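Local coordinates for dihydropteridine reductase (Dictyostelium discoideum, PDB 3ORF), which catalyses the NADH- or NADPH-dependent reduction of quinonoid dihydropteridine to tetrahydropteridine, and so probably keeps aromatic amino acid hydroxylases supplied with tetrahydrobiopterin, at residues V39-S44 / K219-S224; N48-D53 / H62-K67; K113-M118 / I156-T161; H167-L172 / S183-I188. One frame throughout, in Å; residues are numbered along the deposited sequence.

The four contacts belong to one short-chain dehydrogenase/reductase subunit with a Rossmann-type sheet. Contacts 2 and 3, with centres about 23 Å apart, both touch the bound NAD. Contact 2 grips the adenine-side ribose through D53. Contact 3 reaches the adenine through D117 and the nicotinamide through Y158, the predicted proton acceptor. Contact 1 joins two outer helices and touches contact 2, where F42 meets T49. It also touches contact 4, where W223 packs on L186 and I188. Contacts 3 and 4 share helix 156-172, and both meet the second subunit; their nearest atoms are about 6 Å apart. Contacts 1 and 3 lie on opposite sides of the chain's centre, with centres about 28 Å apart.

Contact 1: residues V39-S44 / K219-S224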
# COMPACT_ATOMS: atom_id res chain seq x y z
N VAL A 39 -15.35 -1.46 -21.80
CA VAL A 39 -16.81 -1.73 -21.86
C VAL A 39 -17.20 -1.79 -23.34
O VAL A 39 -17.86 -2.76 -23.79
CB VAL A 39 -17.62 -0.65 -21.12
CG1 VAL A 39 -19.12 -0.72 -21.51
CG2 VAL A 39 -17.43 -0.79 -19.60
N LYS A 40 -16.73 -0.81 -24.10
CA LYS A 40 -17.06 -0.68 -25.51
C LYS A 40 -16.65 -1.95 -26.26
O LYS A 40 -17.44 -2.51 -27.02
CB LYS A 40 -16.37 0.55 -26.12
CG LYS A 40 -17.08 1.21 -27.26
CD LYS A 40 -16.12 1.48 -28.45
CE LYS A 40 -15.63 2.92 -28.54
NZ LYS A 40 -15.36 3.38 -30.00
N PHE A 41 -15.40 -2.40 -26.05
CA PHE A 41 -14.91 -3.57 -26.75
C PHE A 41 -15.67 -4.84 -26.32
O PHE A 41 -16.02 -5.68 -27.17
CB PHE A 41 -13.39 -3.76 -26.50
CG PHE A 41 -12.77 -4.79 -27.38
CD1 PHE A 41 -12.13 -4.41 -28.57
CD2 PHE A 41 -12.87 -6.16 -27.06
CE1 PHE A 41 -11.54 -5.44 -29.44
CE2 PHE A 41 -12.29 -7.16 -27.90
CZ PHE A 41 -11.64 -6.79 -29.09
N PHE A 42 -15.92 -5.01 -25.04
CA PHE A 42 -16.67 -6.22 -24.67
C PHE A 42 -18.07 -6.24 -25.26
O PHE A 42 -18.49 -7.27 -25.77
CB PHE A 42 -16.66 -6.52 -23.18
CG PHE A 42 -15.41 -7.27 -22.74
CD1 PHE A 42 -14.12 -6.67 -22.84
CD2 PHE A 42 -15.50 -8.55 -22.21
CE1 PHE A 42 -12.96 -7.32 -22.44
CE2 PHE A 42 -14.32 -9.24 -21.77
CZ PHE A 42 -13.04 -8.64 -21.93
N LYS A 43 -18.72 -5.09 -25.20
CA LYS A 43 -20.07 -4.89 -25.74
C LYS A 43 -20.08 -5.26 -27.24
O LYS A 43 -20.95 -6.01 -27.67
CB LYS A 43 -20.56 -3.48 -25.45
CG LYS A 43 -22.04 -3.22 -25.79
CD LYS A 43 -22.41 -1.80 -25.44
CE LYS A 43 -23.76 -1.37 -26.05
NZ LYS A 43 -24.32 -0.10 -25.46
N SER A 44 -19.05 -4.88 -28.00
CA SER A 44 -18.94 -5.31 -29.42
C SER A 44 -18.82 -6.82 -29.66
O SER A 44 -19.13 -7.31 -30.73
CB SER A 44 -17.83 -4.54 -30.14
OG SER A 44 -16.59 -5.19 -30.05
N LYS A 219 -6.46 -7.87 -25.33
CA LYS A 219 -5.76 -8.85 -24.47
C LYS A 219 -6.69 -9.38 -23.37
O LYS A 219 -6.80 -10.61 -23.14
CB LYS A 219 -4.51 -8.24 -23.86
CG LYS A 219 -3.66 -9.18 -22.98
CD LYS A 219 -3.28 -10.51 -23.70
CE LYS A 219 -2.23 -10.29 -24.76
NZ LYS A 219 -1.40 -11.57 -24.96
N LEU A 220 -7.44 -8.49 -22.74
CA LEU A 220 -8.42 -8.93 -21.70
C LEU A 220 -9.46 -9.91 -22.22
O LEU A 220 -9.89 -10.87 -21.51
CB LEU A 220 -9.12 -7.73 -21.02
CG LEU A 220 -8.18 -6.80 -20.17
CD1 LEU A 220 -8.87 -5.54 -19.73
CD2 LEU A 220 -7.61 -7.49 -18.95
N PHE A 221 -9.94 -9.59 -23.42
CA PHE A 221 -10.88 -10.44 -24.11
C PHE A 221 -10.31 -11.81 -24.45
O PHE A 221 -10.97 -12.80 -24.21
CB PHE A 221 -11.43 -9.79 -25.38
CG PHE A 221 -12.59 -10.59 -25.98
CD1 PHE A 221 -13.82 -10.60 -25.35
CD2 PHE A 221 -12.43 -11.27 -27.18
CE1 PHE A 221 -14.91 -11.34 -25.94
CE2 PHE A 221 -13.48 -11.99 -27.78
CZ PHE A 221 -14.72 -12.04 -27.16
N GLU A 222 -9.09 -11.87 -24.99
CA GLU A 222 -8.39 -13.15 -25.21
C GLU A 222 -8.28 -13.98 -23.91
O GLU A 222 -8.55 -15.17 -23.93
CB GLU A 222 -7.02 -12.93 -25.91
CG GLU A 222 -6.06 -14.15 -26.02
CD GLU A 222 -4.59 -13.79 -26.46
OE1 GLU A 222 -4.12 -12.62 -26.33
OE2 GLU A 222 -3.87 -14.73 -26.91
N TRP A 223 -7.92 -13.36 -22.79
CA TRP A 223 -7.84 -14.11 -21.55
C TRP A 223 -9.22 -14.54 -21.06
O TRP A 223 -9.34 -15.55 -20.44
CB TRP A 223 -7.16 -13.33 -20.43
CG TRP A 223 -5.65 -13.02 -20.59
CD1 TRP A 223 -4.71 -13.69 -21.30
CD2 TRP A 223 -4.96 -11.91 -19.97
NE1 TRP A 223 -3.47 -13.07 -21.17
CE2 TRP A 223 -3.60 -11.99 -20.34
CE3 TRP A 223 -5.37 -10.88 -19.09
CZ2 TRP A 223 -2.66 -11.05 -19.93
CZ3 TRP A 223 -4.41 -9.94 -18.66
CH2 TRP A 223 -3.09 -10.03 -19.09
N SER A 224 -10.25 -13.72 -21.30
CA SER A 224 -11.64 -14.03 -20.90
C SER A 224 -12.30 -15.23 -21.61
O SER A 224 -13.16 -15.87 -21.02
CB SER A 224 -12.51 -12.81 -21.14
OG SER A 224 -12.02 -11.82 -20.29
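Helices 39-44 and 219-224 come nearest at F42 and F221, with their short axes 10.7 Å apart and crossing at -47°. Three phenylalanine rings fill the gap. F42 reaches across with its ring, and its CZ lies 3.6 Å from F221 CA. The edge of F221 then stands over one face of F42 in a T-shaped pair, with ring centroids 5.4 Å apart and planes at 83°. A chi1 of -171° swings the F221 ring out beside its carbonyl carbon. F41 turns its own edge to the face of F221, an offset edge-to-face pair, and its CE2 touches F221 CB at 3.7 Å. The two helices belong to the helical layer on one face of the Rossmann-type sheet: F42 rests on T49 of strand 48-53 and L220 on V141 of strand 138-143. A leucine in place of F42 would probably leave the edge of F221 without its aromatic face and open a gap toward S224. S224 OG meets the edge of F42, 3.7 Å from CZ. That hydroxyl is turned back on its own helix, donating to L220 O at 2.6 Å, and it also bonds T90. The ring of W47 packs against both F42 and F221.

Contact 2: residues N48-D53 / H62-K67; sequences NTISID and HSFTIK. With NAD (nicotinamide-adenine-dinucleotide), chain E.
Strands 48-53 and 62-65 form a parallel pair at one margin of the Rossmann-type sheet, and D53 at the end of the inner strand binds the adenosine ribose of NAD. I50 pairs with H62, S51 with S63, I52 with F64 and D53 with T65. The backbone ladder runs through T49 O, S51, D53 and the main chain of H62, F64 and I66. F64 N to S51 O is its shortest bond, 2.7 Å with an N-H...O angle of 165°. D53 N to F64 O is longer, at 3.2 Å. On the face that carries I50, H62, I52 and F64, two ring edges are met. I50 CG2 lies in the plane of the F64 ring, 4.0 Å from CE1. N48 OD1 comes to the edge of the H62 ring, 3.7 Å from CD2. Helix 71-82 covers I52 and F64 with V77. Beyond the last strand pair, I66 crosses I52 at about a right angle, and its CD1 is 3.9 Å from I52 CG2. The same CD1 touches the adenine at NAD C2A. D53 sends its carboxylate toward the ribose with CG anti to the backbone N (chi1 -153°). NAD O2B donates to D53 OD1 at 2.7 Å, and NAD O3B to D53 OD2 at 2.6 Å. S31 N also bonds OD2 and helps to fix the group's rotation. The carboxylate accepts from both ribose hydroxyls, which suits an unphosphorylated ribose; a 2'-phosphate would probably sit less well beside this charge, although the enzyme also accepts NADPH.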
# COMPACT_ATOMS: atom_id res chain seq x y z
N ASN A 48 -22.42 -8.96 -21.95
CA ASN A 48 -23.16 -8.05 -21.16
C ASN A 48 -22.11 -7.30 -20.28
O ASN A 48 -21.20 -7.92 -19.67
CB ASN A 48 -24.11 -8.90 -20.35
CG ASN A 48 -25.27 -8.15 -19.82
OD1 ASN A 48 -25.28 -7.77 -18.66
ND2 ASN A 48 -26.28 -7.93 -20.67
N THR A 49 -22.22 -5.97 -20.25
CA THR A 49 -21.26 -5.11 -19.54
C THR A 49 -21.86 -4.38 -18.34
O THR A 49 -23.00 -3.91 -18.42
CB THR A 49 -20.72 -4.05 -20.47
OG1 THR A 49 -21.81 -3.25 -20.97
CG2 THR A 49 -19.97 -4.69 -21.61
N ILE A 50 -21.10 -4.27 -17.24
CA ILE A 50 -21.55 -3.56 -16.04
C ILE A 50 -20.44 -2.62 -15.57
O ILE A 50 -19.25 -3.02 -15.57
CB ILE A 50 -21.86 -4.50 -14.92
CG1 ILE A 50 -22.98 -5.46 -15.30
CG2 ILE A 50 -22.26 -3.73 -13.70
CD1 ILE A 50 -22.73 -6.78 -14.79
N SER A 51 -20.79 -1.39 -15.17
CA SER A 51 -19.79 -0.38 -14.80
C SER A 51 -20.11 0.18 -13.43
O SER A 51 -21.25 0.53 -13.16
CB SER A 51 -19.73 0.73 -15.89
OG SER A 51 -19.00 1.89 -15.50
N ILE A 52 -19.11 0.19 -12.53
CA ILE A 52 -19.19 0.96 -11.28
C ILE A 52 -18.13 2.07 -11.37
O ILE A 52 -16.98 1.81 -11.74
CB ILE A 52 -18.89 0.06 -10.02
CG1 ILE A 52 -19.84 -1.16 -9.93
CG2 ILE A 52 -18.89 0.88 -8.72
CD1 ILE A 52 -19.25 -2.34 -9.04
N ASP A 53 -18.53 3.29 -11.05
CA ASP A 53 -17.65 4.47 -11.12
C ASP A 53 -18.33 5.62 -10.34
O ASP A 53 -19.44 5.40 -9.74
CB ASP A 53 -17.33 4.83 -12.57
CG ASP A 53 -16.01 5.56 -12.70
OD1 ASP A 53 -15.66 6.36 -11.79
OD2 ASP A 53 -15.28 5.29 -13.71
N HIS A 62 -25.35 -2.13 -17.76
CA HIS A 62 -25.76 -1.73 -16.43
C HIS A 62 -24.72 -0.79 -15.87
O HIS A 62 -23.52 -1.08 -15.95
CB HIS A 62 -25.87 -2.92 -15.51
CG HIS A 62 -26.88 -3.95 -15.93
ND1 HIS A 62 -28.18 -3.94 -15.47
CD2 HIS A 62 -26.75 -5.05 -16.70
CE1 HIS A 62 -28.82 -4.99 -15.96
NE2 HIS A 62 -27.98 -5.68 -16.71
N SER A 63 -25.15 0.31 -15.27
CA SER A 63 -24.17 1.27 -14.75
C SER A 63 -24.55 1.68 -13.33
O SER A 63 -25.71 2.03 -13.07
CB SER A 63 -24.04 2.49 -15.68
OG SER A 63 -23.36 3.57 -15.06
N PHE A 64 -23.57 1.65 -12.42
CA PHE A 64 -23.80 1.99 -11.02
C PHE A 64 -22.86 3.10 -10.59
O PHE A 64 -21.71 3.18 -11.04
CB PHE A 64 -23.64 0.78 -10.09
CG PHE A 64 -24.65 -0.31 -10.34
CD1 PHE A 64 -24.35 -1.37 -11.20
CD2 PHE A 64 -25.91 -0.26 -9.74
CE1 PHE A 64 -25.26 -2.36 -11.47
CE2 PHE A 64 -26.84 -1.27 -10.00
CZ PHE A 64 -26.53 -2.32 -10.87
N THR A 65 -23.34 3.90 -9.66
CA THR A 65 -22.64 5.04 -9.19
C THR A 65 -22.35 4.76 -7.73
O THR A 65 -23.20 4.16 -7.02
CB THR A 65 -23.54 6.26 -9.40
OG1 THR A 65 -22.82 7.23 -10.11
CG2 THR A 65 -24.19 6.82 -8.09
N ILE A 66 -21.15 5.16 -7.26
CA ILE A 66 -20.82 5.08 -5.83
C ILE A 66 -20.39 6.45 -5.37
O ILE A 66 -19.83 7.17 -6.17
CB ILE A 66 -19.76 4.00 -5.54
CG1 ILE A 66 -18.60 4.10 -6.54
CG2 ILE A 66 -20.42 2.61 -5.60
CD1 ILE A 66 -17.41 3.27 -6.06
N LYS A 67 -20.73 6.84 -4.14
CA LYS A 67 -20.47 8.21 -3.70
C LYS A 67 -19.07 8.17 -3.18
O LYS A 67 -18.39 9.18 -3.20
CB LYS A 67 -21.40 8.77 -2.58
CG LYS A 67 -22.94 8.46 -2.60
CD LYS A 67 -23.84 9.49 -3.40
CE LYS A 67 -24.04 10.88 -2.73
NZ LYS A 67 -24.38 11.94 -3.74
PA NAD E . -9.08 7.95 -15.79
O1A NAD E . -8.81 9.04 -14.82
O2A NAD E . -9.72 8.24 -17.10
O5B NAD E . -10.15 6.94 -15.07
C5B NAD E . -10.10 6.40 -13.80
C4B NAD E . -11.56 6.13 -13.40
O4B NAD E . -11.52 5.60 -12.05
C3B NAD E . -12.32 7.48 -13.29
O3B NAD E . -13.63 7.30 -13.79
C2B NAD E . -12.52 7.68 -11.80
O2B NAD E . -13.78 8.32 -11.53
C1B NAD E . -12.57 6.22 -11.32
N9A NAD E . -12.18 6.02 -9.89
C8A NAD E . -11.17 6.67 -9.27
N7A NAD E . -11.09 6.17 -8.03
C5A NAD E . -12.06 5.23 -7.85
C6A NAD E . -12.47 4.38 -6.77
N6A NAD E . -11.90 4.46 -5.55
N1A NAD E . -13.50 3.50 -6.96
C2A NAD E . -14.13 3.46 -8.13
N3A NAD E . -13.76 4.25 -9.16
C4A NAD E . -12.76 5.15 -9.05
O3 NAD E . -7.71 7.17 -15.92
PN NAD E . -7.21 6.22 -17.01
O1N NAD E . -6.30 7.08 -17.83
O2N NAD E . -8.31 5.34 -17.60
O5D NAD E . -6.24 5.19 -16.21
C5D NAD E . -6.66 3.88 -15.80
C4D NAD E . -5.60 3.24 -14.88
O4D NAD E . -4.28 3.44 -15.46
C3D NAD E . -5.50 3.78 -13.45
O3D NAD E . -5.56 2.61 -12.57
C2D NAD E . -4.10 4.42 -13.38
O2D NAD E . -3.65 4.28 -12.02
C1D NAD E . -3.38 3.41 -14.30
N1N NAD E . -1.93 3.33 -14.79
C2N NAD E . -1.38 4.09 -15.92
C3N NAD E . 0.00 3.88 -16.25
C7N NAD E . 0.72 4.59 -17.43
O7N NAD E . 1.86 5.06 -17.26
N7N NAD E . 0.05 4.57 -18.60
C4N NAD E . 0.79 2.95 -15.52
C5N NAD E . 0.23 2.22 -14.47
C6N NAD E . -1.09 2.41 -14.11

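Contact 3: residues K113-M118 / I156-T161; sequences KGMIDM and IAYGAT. With NAD (nicotinamide-adenine-dinucleotide), chain E.
M115 fills the space between the helices, lying against A157, Y158 and T161. Its CG is 3.6 Å from Y158 N and also packs on A157 CB. With CG anti to the carbonyl carbon (chi1 -68°) and the chain bent further on, the sulfur is carried to the tyrosine. M115 SD touches Y158 CB at 3.9 Å and lies at the edge of the ring, 5.3 Å from its centroid, a Met-aromatic contact. T161 packs on the same turn with both its branches: OG1 is 3.7 Å from M115 CB, and CG2 is 4.0 Å from I116 CG1. The short axes of the two helices approach to 8.7 Å and point broadly the same way, at 27°. Both segments border NAD, one at the adenine and the other at the nicotinamide. NAD N6A donates to D117 O at 3.0 Å, with an angle of 144° at the hydrogen. Side-chain carbons of M118 also touch the adenine. Y158 OH reaches the nicotinamide, 3.1 Å from NAD C5N. W98 meets the Y158 ring edge-to-face and, with M115, helps to place it. Further out, I116 packs on Y121 of the second subunit and A160 on F124 of the second subunit. The pairing of helices 108-133 and 156-172 against their copies is the usual dimer interface of short-chain dehydrogenases/reductases. Y158 opens the family's YxxxK signature, consistent with its predicted role as proton acceptor.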
# COMPACT_ATOMS: atom_id res chain seq x y z
N LYS A 113 -3.31 11.34 0.25
CA LYS A 113 -4.73 11.02 0.33
C LYS A 113 -5.38 10.75 -1.06
O LYS A 113 -6.15 9.81 -1.21
CB LYS A 113 -5.48 12.04 1.19
CG LYS A 113 -6.94 12.16 0.79
CD LYS A 113 -7.54 13.32 1.49
CE LYS A 113 -8.87 12.85 2.07
NZ LYS A 113 -9.88 13.41 1.13
N GLY A 114 -5.01 11.54 -2.07
CA GLY A 114 -5.47 11.27 -3.41
C GLY A 114 -5.17 9.84 -3.90
O GLY A 114 -6.00 9.22 -4.54
N MET A 115 -3.95 9.34 -3.68
CA MET A 115 -3.54 8.05 -4.29
C MET A 115 -4.17 6.92 -3.46
O MET A 115 -4.56 5.91 -4.01
CB MET A 115 -2.02 7.92 -4.31
CG MET A 115 -1.24 8.94 -5.30
SD MET A 115 -1.81 8.71 -6.98
CE MET A 115 -3.24 9.85 -6.99
N ILE A 116 -4.27 7.10 -2.13
CA ILE A 116 -4.95 6.11 -1.31
C ILE A 116 -6.40 5.97 -1.79
O ILE A 116 -6.85 4.89 -2.09
CB ILE A 116 -4.86 6.43 0.16
CG1 ILE A 116 -3.46 6.10 0.66
CG2 ILE A 116 -5.93 5.61 0.94
CD1 ILE A 116 -3.13 6.54 2.09
N ASP A 117 -7.10 7.07 -1.94
CA ASP A 117 -8.53 6.99 -2.29
C ASP A 117 -8.79 6.46 -3.70
O ASP A 117 -9.78 5.78 -3.96
CB ASP A 117 -9.14 8.40 -2.15
CG ASP A 117 -9.31 8.86 -0.64
OD1 ASP A 117 -9.24 8.05 0.32
OD2 ASP A 117 -9.51 10.07 -0.44
N MET A 118 -7.96 6.88 -4.65
CA MET A 118 -8.15 6.50 -6.02
C MET A 118 -7.58 5.11 -6.32
O MET A 118 -8.21 4.32 -7.04
CB MET A 118 -7.52 7.54 -6.95
CG MET A 118 -8.43 8.77 -7.18
SD MET A 118 -7.71 9.85 -8.45
CE MET A 118 -7.07 11.22 -7.46
N ILE A 156 6.10 9.06 -4.67
CA ILE A 156 6.14 8.10 -3.63
C ILE A 156 4.73 7.55 -3.31
O ILE A 156 4.56 6.39 -2.96
CB ILE A 156 6.76 8.82 -2.38
CG1 ILE A 156 8.24 9.09 -2.63
CG2 ILE A 156 6.57 7.99 -1.11
CD1 ILE A 156 8.96 9.61 -1.42
N ALA A 157 3.72 8.40 -3.39
CA ALA A 157 2.40 7.95 -2.96
C ALA A 157 1.77 7.06 -4.02
O ALA A 157 1.14 5.99 -3.73
CB ALA A 157 1.53 9.17 -2.68
N TYR A 158 1.99 7.43 -5.25
CA TYR A 158 1.53 6.58 -6.39
C TYR A 158 2.28 5.26 -6.34
O TYR A 158 1.66 4.19 -6.52
CB TYR A 158 1.79 7.31 -7.72
CG TYR A 158 1.51 6.51 -8.98
CD1 TYR A 158 0.19 6.28 -9.39
CD2 TYR A 158 2.55 6.03 -9.77
CE1 TYR A 158 -0.09 5.61 -10.54
CE2 TYR A 158 2.28 5.29 -10.98
CZ TYR A 158 0.98 5.12 -11.33
OH TYR A 158 0.69 4.47 -12.45
N GLY A 159 3.60 5.31 -6.14
CA GLY A 159 4.44 4.05 -6.20
C GLY A 159 4.01 3.10 -5.05
O GLY A 159 3.77 1.89 -5.24
N ALA A 160 3.86 3.66 -3.84
CA ALA A 160 3.50 2.78 -2.71
C ALA A 160 2.08 2.17 -2.84
O ALA A 160 1.90 1.06 -2.51
CB ALA A 160 3.67 3.47 -1.39
N THR A 161 1.09 2.89 -3.34
CA THR A 161 -0.28 2.39 -3.45
C THR A 161 -0.34 1.38 -4.56
O THR A 161 -1.08 0.37 -4.47
CB THR A 161 -1.35 3.54 -3.66
OG1 THR A 161 -0.97 4.39 -4.74
CG2 THR A 161 -1.48 4.40 -2.42
PA NAD E . -9.08 7.95 -15.79
O1A NAD E . -8.81 9.04 -14.82
O2A NAD E . -9.72 8.24 -17.10
O5B NAD E . -10.15 6.94 -15.07
C5B NAD E . -10.10 6.40 -13.80
C4B NAD E . -11.56 6.13 -13.40
O4B NAD E . -11.52 5.60 -12.05
C3B NAD E . -12.32 7.48 -13.29
O3B NAD E . -13.63 7.30 -13.79
C2B NAD E . -12.52 7.68 -11.80
O2B NAD E . -13.78 8.32 -11.53
C1B NAD E . -12.57 6.22 -11.32
N9A NAD E . -12.18 6.02 -9.89
C8A NAD E . -11.17 6.67 -9.27
N7A NAD E . -11.09 6.17 -8.03
C5A NAD E . -12.06 5.23 -7.85
C6A NAD E . -12.47 4.38 -6.77
N6A NAD E . -11.90 4.46 -5.55
N1A NAD E . -13.50 3.50 -6.96
C2A NAD E . -14.13 3.46 -8.13
N3A NAD E . -13.76 4.25 -9.16
C4A NAD E . -12.76 5.15 -9.05
O3 NAD E . -7.71 7.17 -15.92
PN NAD E . -7.21 6.22 -17.01
O1N NAD E . -6.30 7.08 -17.83
O2N NAD E . -8.31 5.34 -17.60
O5D NAD E . -6.24 5.19 -16.21
C5D NAD E . -6.66 3.88 -15.80
C4D NAD E . -5.60 3.24 -14.88
O4D NAD E . -4.28 3.44 -15.46
C3D NAD E . -5.50 3.78 -13.45
O3D NAD E . -5.56 2.61 -12.57
C2D NAD E . -4.10 4.42 -13.38
O2D NAD E . -3.65 4.28 -12.02
C1D NAD E . -3.38 3.41 -14.30
N1N NAD E . -1.93 3.33 -14.79
C2N NAD E . -1.38 4.09 -15.92
C3N NAD E . 0.00 3.88 -16.25
C7N NAD E . 0.72 4.59 -17.43
O7N NAD E . 1.86 5.06 -17.26
N7N NAD E . 0.05 4.57 -18.60
C4N NAD E . 0.79 2.95 -15.52
C5N NAD E . 0.23 2.22 -14.47
C6N NAD E . -1.09 2.41 -14.11

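Contact 4: residues H167-L172 / S183-I188; sequences HIIKDL and STSLGI
Helix 167-172 runs almost antiparallel to strand 184-188, at 163° with the short axes 7.2 Å apart, and I169 faces S185 at the nearest point. This is half of a beta-alpha-beta crossover of the Rossmann fold, in which helix 156-172 links strand 138-143 to the parallel strand 184-190. I169 covers the strand with both branches. Its CG2 rests on the backbone at L186, 3.7 Å from L186 C. Its CD1 drops onto G187, 3.3 Å from G187 CA, where a side chain on the strand would collide with it. L142 of the neighbouring strand also packs on I169. Replacing I169 with an alanine would probably open a gap over G187 and L186 and take away the CG2 contact with S185 OG. The far side of the helix faces the dimer partner: H167 and D171 both bond T152 of the second subunit. At chi1 172° the S185 hydroxyl stands opposite its backbone N and points at the helix. L172 CB packs against that hydroxyl, 3.5 Å from OG. The proton of S185 OG goes to I169 O at 2.7 Å, meeting a lone pair in the carbonyl plane.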
# COMPACT_ATOMS: atom_id res chain seq x y z
N HIS A 167 0.60 -6.41 -4.48
CA HIS A 167 0.62 -7.46 -3.40
C HIS A 167 -0.81 -8.06 -3.30
O HIS A 167 -0.97 -9.25 -3.08
CB HIS A 167 1.06 -6.80 -2.11
CG HIS A 167 1.22 -7.74 -0.95
ND1 HIS A 167 2.45 -8.28 -0.59
CD2 HIS A 167 0.31 -8.20 -0.04
CE1 HIS A 167 2.28 -9.05 0.47
NE2 HIS A 167 0.99 -9.04 0.81
N ILE A 168 -1.84 -7.25 -3.51
CA ILE A 168 -3.22 -7.75 -3.42
C ILE A 168 -3.52 -8.79 -4.51
O ILE A 168 -4.05 -9.89 -4.28
CB ILE A 168 -4.25 -6.59 -3.55
CG1 ILE A 168 -4.21 -5.71 -2.30
CG2 ILE A 168 -5.69 -7.13 -3.73
CD1 ILE A 168 -4.85 -4.27 -2.55
N ILE A 169 -3.13 -8.44 -5.72
CA ILE A 169 -3.14 -9.36 -6.80
C ILE A 169 -2.54 -10.71 -6.43
O ILE A 169 -3.12 -11.78 -6.74
CB ILE A 169 -2.36 -8.81 -8.00
CG1 ILE A 169 -3.11 -7.60 -8.56
CG2 ILE A 169 -2.19 -9.93 -9.03
CD1 ILE A 169 -2.13 -6.70 -9.50
N LYS A 170 -1.39 -10.68 -5.76
CA LYS A 170 -0.76 -11.96 -5.43
C LYS A 170 -1.52 -12.70 -4.33
O LYS A 170 -1.65 -13.91 -4.41
CB LYS A 170 0.74 -11.76 -5.09
CG LYS A 170 1.60 -11.73 -6.35
CD LYS A 170 2.83 -10.91 -6.23
CE LYS A 170 3.57 -10.81 -7.61
NZ LYS A 170 3.49 -12.05 -8.61
N ASP A 171 -2.09 -11.99 -3.37
CA ASP A 171 -2.82 -12.61 -2.28
C ASP A 171 -4.09 -13.25 -2.86
O ASP A 171 -4.50 -14.30 -2.42
CB ASP A 171 -3.22 -11.58 -1.18
CG ASP A 171 -2.12 -11.39 -0.09
OD1 ASP A 171 -0.96 -11.89 -0.26
OD2 ASP A 171 -2.40 -10.66 0.92
N LEU A 172 -4.69 -12.61 -3.86
CA LEU A 172 -5.92 -13.11 -4.47
C LEU A 172 -5.69 -14.31 -5.40
O LEU A 172 -6.65 -14.96 -5.78
CB LEU A 172 -6.67 -11.99 -5.21
CG LEU A 172 -7.17 -10.88 -4.31
CD1 LEU A 172 -7.81 -9.77 -5.09
CD2 LEU A 172 -8.21 -11.45 -3.29
N SER A 183 -10.45 -19.46 -10.29
CA SER A 183 -10.28 -18.13 -10.83
C SER A 183 -8.81 -17.79 -10.97
O SER A 183 -7.97 -18.41 -10.36
CB SER A 183 -10.92 -17.14 -9.85
OG SER A 183 -10.23 -17.33 -8.65
N THR A 184 -8.52 -16.75 -11.73
CA THR A 184 -7.15 -16.34 -12.04
C THR A 184 -7.13 -14.86 -11.71
O THR A 184 -7.99 -14.13 -12.21
CB THR A 184 -6.88 -16.48 -13.54
OG1 THR A 184 -6.79 -17.86 -13.87
CG2 THR A 184 -5.53 -15.86 -13.94
N SER A 185 -6.20 -14.47 -10.84
CA SER A 185 -5.94 -13.08 -10.43
C SER A 185 -4.66 -12.62 -11.19
O SER A 185 -3.61 -13.30 -11.07
CB SER A 185 -5.69 -13.07 -8.94
OG SER A 185 -5.25 -11.82 -8.41
N LEU A 186 -4.76 -11.52 -11.97
CA LEU A 186 -3.65 -10.92 -12.73
C LEU A 186 -3.58 -9.41 -12.47
O LEU A 186 -4.56 -8.75 -12.10
CB LEU A 186 -3.89 -11.11 -14.26
CG LEU A 186 -3.98 -12.57 -14.67
CD1 LEU A 186 -4.33 -12.68 -16.10
CD2 LEU A 186 -2.66 -13.33 -14.30
N GLY A 187 -2.40 -8.85 -12.69
CA GLY A 187 -2.21 -7.44 -12.71
C GLY A 187 -1.79 -7.12 -14.13
O GLY A 187 -1.02 -7.90 -14.73
N ILE A 188 -2.28 -6.00 -14.69
CA ILE A 188 -1.73 -5.50 -15.96
C ILE A 188 -1.00 -4.25 -15.60
O ILE A 188 -1.51 -3.45 -14.79
CB ILE A 188 -2.81 -5.23 -17.05
CG1 ILE A 188 -3.89 -4.32 -16.51
CG2 ILE A 188 -3.35 -6.56 -17.61
CD1 ILE A 188 -5.01 -4.09 -17.49